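Local coordinates for protein putative mandelate racemase (Bordetella bronchiseptica, PDB 3OZY) that is of unknown function but, as a magnesium-binding member of the enolase superfamily, probably abstracts a proton beside the carboxylate of an acid-sugar substrate, at residues Val200-Ser205 and Tyr224-Pro229; Leu206-Ala211 and Glu228-Asp233. All blocks are in the same frame, centred on the assembly; numbering follows the deposited sequence. Where two conformers were deposited one is given.

Contact 1. Residues Val200-Ser205 and Tyr224-Pro229. With MG (magnesium ion), chain C; ACY (acetic acid), chain I.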
loop_
_atom_site.group_PDB
_atom_site.type_symbol
_atom_site.label_atom_id
_atom_site.label_comp_id
_atom_site.label_asym_id
_atom_site.label_seq_id
_atom_site.Cartn_x
_atom_site.Cartn_y
_atom_site.Cartn_z
ATOM N N VAL A 200 23.166 5.343 10.752
ATOM C CA VAL A 200 22.488 4.368 11.600
ATOM C C VAL A 200 21.085 4.113 11.043
ATOM O O VAL A 200 20.454 5.041 10.511
ATOM C CB VAL A 200 22.415 4.893 13.051
ATOM C CG1 VAL A 200 21.452 4.085 13.887
ATOM C CG2 VAL A 200 23.812 4.905 13.683
ATOM N N ASP A 201 20.607 2.871 11.143
ATOM C CA ASP A 201 19.328 2.475 10.562
ATOM C C ASP A 201 18.624 1.521 11.518
ATOM O O ASP A 201 19.134 0.423 11.787
ATOM C CB ASP A 201 19.600 1.802 9.211
ATOM C CG ASP A 201 18.346 1.363 8.488
ATOM O OD1 ASP A 201 17.240 1.391 9.066
ATOM O OD2 ASP A 201 18.492 0.948 7.313
ATOM N N ALA A 202 17.473 1.951 12.047
ATOM C CA ALA A 202 16.735 1.173 13.037
ATOM C C ALA A 202 15.626 0.306 12.438
ATOM O O ALA A 202 14.969 -0.415 13.172
ATOM C CB ALA A 202 16.153 2.089 14.118
ATOM N N ASN A 203 15.401 0.377 11.128
ATOM C CA ASN A 203 14.351 -0.438 10.504
ATOM C C ASN A 203 13.009 -0.364 11.244
ATOM O O ASN A 203 12.322 -1.379 11.411
ATOM C CB ASN A 203 14.793 -1.900 10.364
ATOM C CG ASN A 203 15.790 -2.098 9.252
ATOM O OD1 ASN A 203 17.005 -2.069 9.476
ATOM N ND2 ASN A 203 15.288 -2.304 8.039
ATOM N N GLN A 204 12.636 0.844 11.667
ATOM C CA GLN A 204 11.339 1.097 12.310
ATOM C C GLN A 204 11.181 0.423 13.667
ATOM O O GLN A 204 10.055 0.212 14.127
ATOM C CB GLN A 204 10.167 0.659 11.416
ATOM C CG GLN A 204 10.213 1.126 9.975
ATOM C CD GLN A 204 8.952 0.713 9.214
ATOM O OE1 GLN A 204 7.834 1.067 9.601
ATOM N NE2 GLN A 204 9.128 -0.045 8.134
ATOM N N SER A 205 12.297 0.099 14.317
ATOM C CA SER A 205 12.270 -0.754 15.508
ATOM C C SER A 205 12.042 -0.054 16.829
ATOM O O SER A 205 11.831 -0.722 17.843
ATOM C CB SER A 205 13.584 -1.529 15.634
ATOM O OG SER A 205 13.727 -2.441 14.572
ATOM N N TYR A 224 25.885 10.724 10.682
ATOM C CA TYR A 224 25.368 11.452 9.526
ATOM C C TYR A 224 23.832 11.465 9.471
ATOM O O TYR A 224 23.213 12.513 9.238
ATOM C CB TYR A 224 25.944 10.841 8.244
ATOM C CG TYR A 224 25.684 11.652 6.998
ATOM C CD1 TYR A 224 26.509 12.721 6.651
ATOM C CD2 TYR A 224 24.623 11.344 6.152
ATOM C CE1 TYR A 224 26.267 13.464 5.508
ATOM C CE2 TYR A 224 24.378 12.083 5.010
ATOM C CZ TYR A 224 25.196 13.135 4.689
ATOM O OH TYR A 224 24.941 13.870 3.550
ATOM N N TRP A 225 23.216 10.302 9.662
ATOM C CA TRP A 225 21.764 10.211 9.680
ATOM C C TRP A 225 21.262 9.073 10.546
ATOM O O TRP A 225 22.030 8.171 10.895
ATOM C CB TRP A 225 21.160 10.178 8.266
ATOM C CG TRP A 225 21.212 8.890 7.438
ATOM C CD1 TRP A 225 20.996 7.591 7.847
ATOM C CD2 TRP A 225 21.370 8.846 6.020
ATOM N NE1 TRP A 225 21.061 6.740 6.750
ATOM C CE2 TRP A 225 21.284 7.493 5.620
ATOM C CE3 TRP A 225 21.594 9.826 5.047
ATOM C CZ2 TRP A 225 21.419 7.102 4.280
ATOM C CZ3 TRP A 225 21.727 9.441 3.723
ATOM C CH2 TRP A 225 21.642 8.093 3.350
ATOM N N PHE A 226 19.977 9.168 10.893
ATOM C CA PHE A 226 19.219 8.202 11.693
ATOM C C PHE A 226 18.074 7.773 10.774
ATOM O O PHE A 226 17.118 8.534 10.556
ATOM C CB PHE A 226 18.663 8.942 12.920
ATOM C CG PHE A 226 18.110 8.064 14.019
ATOM C CD1 PHE A 226 18.176 6.686 13.972
ATOM C CD2 PHE A 226 17.556 8.668 15.141
ATOM C CE1 PHE A 226 17.692 5.922 15.037
ATOM C CE2 PHE A 226 17.073 7.927 16.193
ATOM C CZ PHE A 226 17.131 6.550 16.147
ATOM N N GLU A 227 18.181 6.570 10.214
ATOM C CA GLU A 227 17.263 6.073 9.189
ATOM C C GLU A 227 16.190 5.164 9.792
ATOM O O GLU A 227 16.484 4.351 10.675
ATOM C CB GLU A 227 18.073 5.330 8.126
ATOM C CG GLU A 227 17.255 4.530 7.145
ATOM C CD GLU A 227 18.091 4.009 6.003
ATOM O OE1 GLU A 227 19.266 4.417 5.878
ATOM O OE2 GLU A 227 17.572 3.192 5.213
ATOM N N GLU A 228 14.954 5.309 9.303
ATOM C CA GLU A 228 13.793 4.596 9.847
ATOM C C GLU A 228 13.861 4.473 11.370
ATOM O O GLU A 228 13.771 3.381 11.934
ATOM C CB GLU A 228 13.596 3.225 9.184
ATOM C CG GLU A 228 13.128 3.316 7.731
ATOM C CD GLU A 228 12.492 2.025 7.261
ATOM O OE1 GLU A 228 12.933 0.942 7.717
ATOM O OE2 GLU A 228 11.543 2.077 6.451
ATOM N N PRO A 229 13.995 5.608 12.062
ATOM C CA PRO A 229 14.078 5.521 13.524
ATOM C C PRO A 229 12.785 4.985 14.136
ATOM O O PRO A 229 12.831 4.324 15.180
ATOM C CB PRO A 229 14.287 6.978 13.942
ATOM C CG PRO A 229 13.657 7.787 12.820
ATOM C CD PRO A 229 14.012 7.001 11.580
HETATM MG MG MG C . 17.057 1.025 5.486
HETATM C C ACY I . 17.499 -4.733 5.573
HETATM O O ACY I . 17.485 -4.152 6.673
HETATM O OXT ACY I . 18.537 -5.191 5.049
HETATM C CH3 ACY I . 16.209 -4.919 4.830
HETATM O O HOH W 1 15.543 0.970 7.115
HETATM O O HOH W 2 12.255 -1.674 7.739
HETATM O O HOH W 3 16.553 -1.293 5.552
HETATM O O HOH W 4 18.710 0.376 3.918
#
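The carboxylates of Asp201 and Glu227 lie stacked, their planes 20° apart, and share one magnesium ion. Asp201 OD2 is 2.3 Å from the magnesium, and Glu227 OE2 binds it at 2.2 Å. These two oxygens, Asp201 OD2 and Glu227 OE2, stand only 3.2 Å apart; both are acceptors, so the shared cation, not a hydrogen bond, explains their closeness. With CG anti to the backbone N (chi1 169°) and the chain extended beyond it, Glu227 runs past CB of Asp201 to the same ion. Glu254 and three waters complete the site. Glu227 OE1, which does not bind the metal, forms a salt bridge with Lys171 and accepts a hydrogen bond from Gln275 and a weak one from the indole NE1 of Trp225, which should restrict the carboxylate's rotation.

Val200 pairs with Phe226 and Asp201 with Glu227 in parallel register. Strands 197-201 and 225-227 are thus neighbours in the barrel, joined through helix 208-220 as a beta-alpha-beta unit, with metal ligands at their carboxyl ends as in other enolase superfamily members. Ala202 N continues the ladder to Glu227 O at 2.9 Å. On the sheet face of Val200 and Phe226, Val200 CG1 comes obliquely to the Phe226 ring, as does Ala202 CB from the loop beyond; Pro229 CB sits over the ring centre, 3.5 Å above its plane.

Past the strand, Asn203 N donates to Asp201 OD1 at 2.9 Å, an Asx turn that holds this oxygen while OD2 serves the metal and accepts from Lys173. Asp201 OD1 and Glu228 OE1, 4.5 Å apart, are bridged by a magnesium-bound water that donates to both. The Asn203 amide stands 85° to the Glu228 carboxylate; its OD1 also accepts from Lys173, whereas Glu228 OE2 accepts from Asn255.

Contact 2. Residues Leu206-Ala211 and Glu228-Asp233. With ACY (acetic acid), chain G.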
loop_
_atom_site.group_PDB
_atom_site.type_symbol
_atom_site.label_atom_id
_atom_site.label_comp_id
_atom_site.label_asym_id
_atom_site.label_seq_id
_atom_site.Cartn_x
_atom_site.Cartn_y
_atom_site.Cartn_z
ATOM N N LEU A 206 12.129 1.267 16.851
ATOM C CA LEU A 206 12.066 1.990 18.115
ATOM C C LEU A 206 10.775 2.764 18.266
ATOM O O LEU A 206 10.174 3.186 17.270
ATOM C CB LEU A 206 13.227 2.982 18.212
ATOM C CG LEU A 206 14.615 2.361 18.099
ATOM C CD1 LEU A 206 15.667 3.456 17.940
ATOM C CD2 LEU A 206 14.923 1.487 19.315
ATOM N N GLY A 207 10.365 2.962 19.514
ATOM C CA GLY A 207 9.344 3.939 19.840
ATOM C C GLY A 207 9.959 5.318 20.031
ATOM O O GLY A 207 11.182 5.469 20.020
ATOM N N ARG A 208 9.115 6.325 20.214
ATOM C CA ARG A 208 9.590 7.706 20.265
ATOM C C ARG A 208 10.611 7.979 21.361
ATOM O O ARG A 208 11.619 8.645 21.123
ATOM C CB ARG A 208 8.425 8.672 20.432
ATOM C CG ARG A 208 7.503 8.748 19.227
ATOM C CD ARG A 208 6.286 9.566 19.590
ATOM N NE ARG A 208 5.386 9.789 18.464
ATOM C CZ ARG A 208 4.291 10.530 18.542
ATOM N NH1 ARG A 208 3.963 11.118 19.687
ATOM N NH2 ARG A 208 3.532 10.683 17.466
ATOM N N HIS A 209 10.350 7.483 22.566
ATOM C CA HIS A 209 11.231 7.804 23.685
ATOM C C HIS A 209 12.582 7.134 23.580
ATOM O O HIS A 209 13.610 7.770 23.819
ATOM C CB HIS A 209 10.509 7.541 25.003
ATOM C CG HIS A 209 9.285 8.379 25.132
ATOM N ND1 HIS A 209 8.049 7.952 24.694
ATOM C CD2 HIS A 209 9.131 9.668 25.513
ATOM C CE1 HIS A 209 7.176 8.932 24.845
ATOM N NE2 HIS A 209 7.804 9.984 25.343
ATOM N N ASP A 210 12.590 5.869 23.175
ATOM C CA ASP A 210 13.856 5.193 22.925
ATOM C C ASP A 210 14.593 5.839 21.753
ATOM O O ASP A 210 15.819 5.913 21.751
ATOM C CB ASP A 210 13.646 3.698 22.647
ATOM C CG ASP A 210 13.293 2.902 23.898
ATOM O OD1 ASP A 210 13.613 3.344 25.016
ATOM O OD2 ASP A 210 12.702 1.808 23.757
ATOM N N ALA A 211 13.860 6.316 20.749
ATOM C CA ALA A 211 14.501 7.005 19.631
ATOM C C ALA A 211 15.123 8.334 20.071
ATOM O O ALA A 211 16.217 8.683 19.627
ATOM C CB ALA A 211 13.513 7.219 18.486
ATOM N N GLU A 228 14.954 5.309 9.303
ATOM C CA GLU A 228 13.793 4.596 9.847
ATOM C C GLU A 228 13.861 4.473 11.370
ATOM O O GLU A 228 13.771 3.381 11.934
ATOM C CB GLU A 228 13.596 3.225 9.184
ATOM C CG GLU A 228 13.128 3.316 7.731
ATOM C CD GLU A 228 12.492 2.025 7.261
ATOM O OE1 GLU A 228 12.933 0.942 7.717
ATOM O OE2 GLU A 228 11.543 2.077 6.451
ATOM N N PRO A 229 13.995 5.608 12.062
ATOM C CA PRO A 229 14.078 5.521 13.524
ATOM C C PRO A 229 12.785 4.985 14.136
ATOM O O PRO A 229 12.831 4.324 15.180
ATOM C CB PRO A 229 14.287 6.978 13.942
ATOM C CG PRO A 229 13.657 7.787 12.820
ATOM C CD PRO A 229 14.012 7.001 11.580
ATOM N N LEU A 230 11.652 5.259 13.482
ATOM C CA LEU A 230 10.324 4.906 13.980
ATOM C C LEU A 230 9.530 4.231 12.881
ATOM O O LEU A 230 9.924 4.238 11.716
ATOM C CB LEU A 230 9.555 6.171 14.388
ATOM C CG LEU A 230 10.254 7.103 15.378
ATOM C CD1 LEU A 230 9.520 8.433 15.456
ATOM C CD2 LEU A 230 10.345 6.466 16.757
ATOM N N SER A 231 8.386 3.673 13.253
ATOM C CA SER A 231 7.387 3.279 12.276
ATOM C C SER A 231 7.207 4.376 11.235
ATOM O O SER A 231 7.055 5.556 11.585
ATOM C CB SER A 231 6.051 3.070 12.983
ATOM O OG SER A 231 5.006 2.965 12.024
ATOM N N ILE A 232 7.185 3.995 9.960
ATOM C CA ILE A 232 6.938 4.978 8.906
ATOM C C ILE A 232 5.531 5.560 8.982
ATOM O O ILE A 232 5.236 6.539 8.307
ATOM C CB ILE A 232 7.177 4.418 7.473
ATOM C CG1 ILE A 232 5.940 3.692 6.923
ATOM C CG2 ILE A 232 8.427 3.544 7.435
ATOM C CD1 ILE A 232 5.672 2.357 7.567
ATOM N N ASP A 233 4.676 4.958 9.805
ATOM C CA ASP A 233 3.325 5.457 9.994
ATOM C C ASP A 233 3.229 6.590 11.005
ATOM O O ASP A 233 2.171 7.225 11.121
ATOM C CB ASP A 233 2.407 4.308 10.400
ATOM C CG ASP A 233 2.166 3.340 9.263
ATOM O OD1 ASP A 233 1.944 3.819 8.134
ATOM O OD2 ASP A 233 2.217 2.115 9.489
HETATM C C ACY G . 5.648 5.105 20.474
HETATM O O ACY G . 5.788 5.225 21.707
HETATM O OXT ACY G . 6.477 5.509 19.651
HETATM C CH3 ACY G . 4.418 4.441 19.930
HETATM O O HOH W 5 7.744 3.605 16.080
#
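Pro229 meets the 206-211 segment through its carbonyl: Pro229 O lies 3.3 Å from Leu206 CB, with CG and CD1 of the same leucine a little farther along. Ala211 CB, on the first turn of helix 208-220, approaches this oxygen too, but only loosely, at 4.4 Å from Pro229 O. The proline ring itself packs on His238 and Leu241 of helix 235-242, so Pro229 lies between two successive helices.

Leu230 follows and makes the main apolar contact. Its CG stands anti to the carbonyl carbon (chi1 -54°), and from there the CD2 branch reaches the backbone where the helix begins. Leu230 CD2 is 3.3 Å from Leu206 O and 3.5 Å from Gly207 C. The same methyl lies 3.7 Å from Ala211 CB, one turn further on, so the methyl packs on both the backbone and a side chain of the opening turn. The CD1 branch goes to the aliphatic part of Arg208, with Leu230 CD1 and Arg208 CG 4.3 Å apart. The guanidinium end of that arginine forms a salt bridge with Asp234.

At Ser231 the contact becomes polar and indirect. One water donates to Leu206 O at 2.7 Å and accepts from Ser231 N at 2.9 Å, bridging the two backbones. Ser231 OG accepts from Asp233 N in an ST turn, and Asp233 OD1 also forms a salt bridge with Arg100 of the second subunit.

Across from this loop, Gly207 is the N-cap residue, Ala211 N bonds back to Gly207 O, and OXT of an acetic acid molecule, probably from the crystallisation liquor, accepts from Arg208 N. A loop leaving one strand thus packs on the N-terminus of the preceding helix, at the C-terminal ends of the strands in the modified TIM barrel, (beta/alpha)7beta, of the enolase superfamily.

The two contacts have centres about 8 Å apart and share Glu228 and Pro229, the residues at which strand 225-227 runs out into its loop. Contact 1 holds two of the three protein ligands of the magnesium ion; contact 2 lies farther out, where the chain after each strand turns toward its helix. Gln204 ties them together: its OE1 is 3.0 Å from Ile232 N, a probable hydrogen bond, and its CG is 3.6 Å from Leu230 O. On the helix side, Phe226 CE2 comes within 3.6 Å of Ala211 O. Both also meet the second subunit, through a hydrogen bond of Asn203 O with Arg95 and a salt bridge of Asp233 with Arg100, both of that subunit.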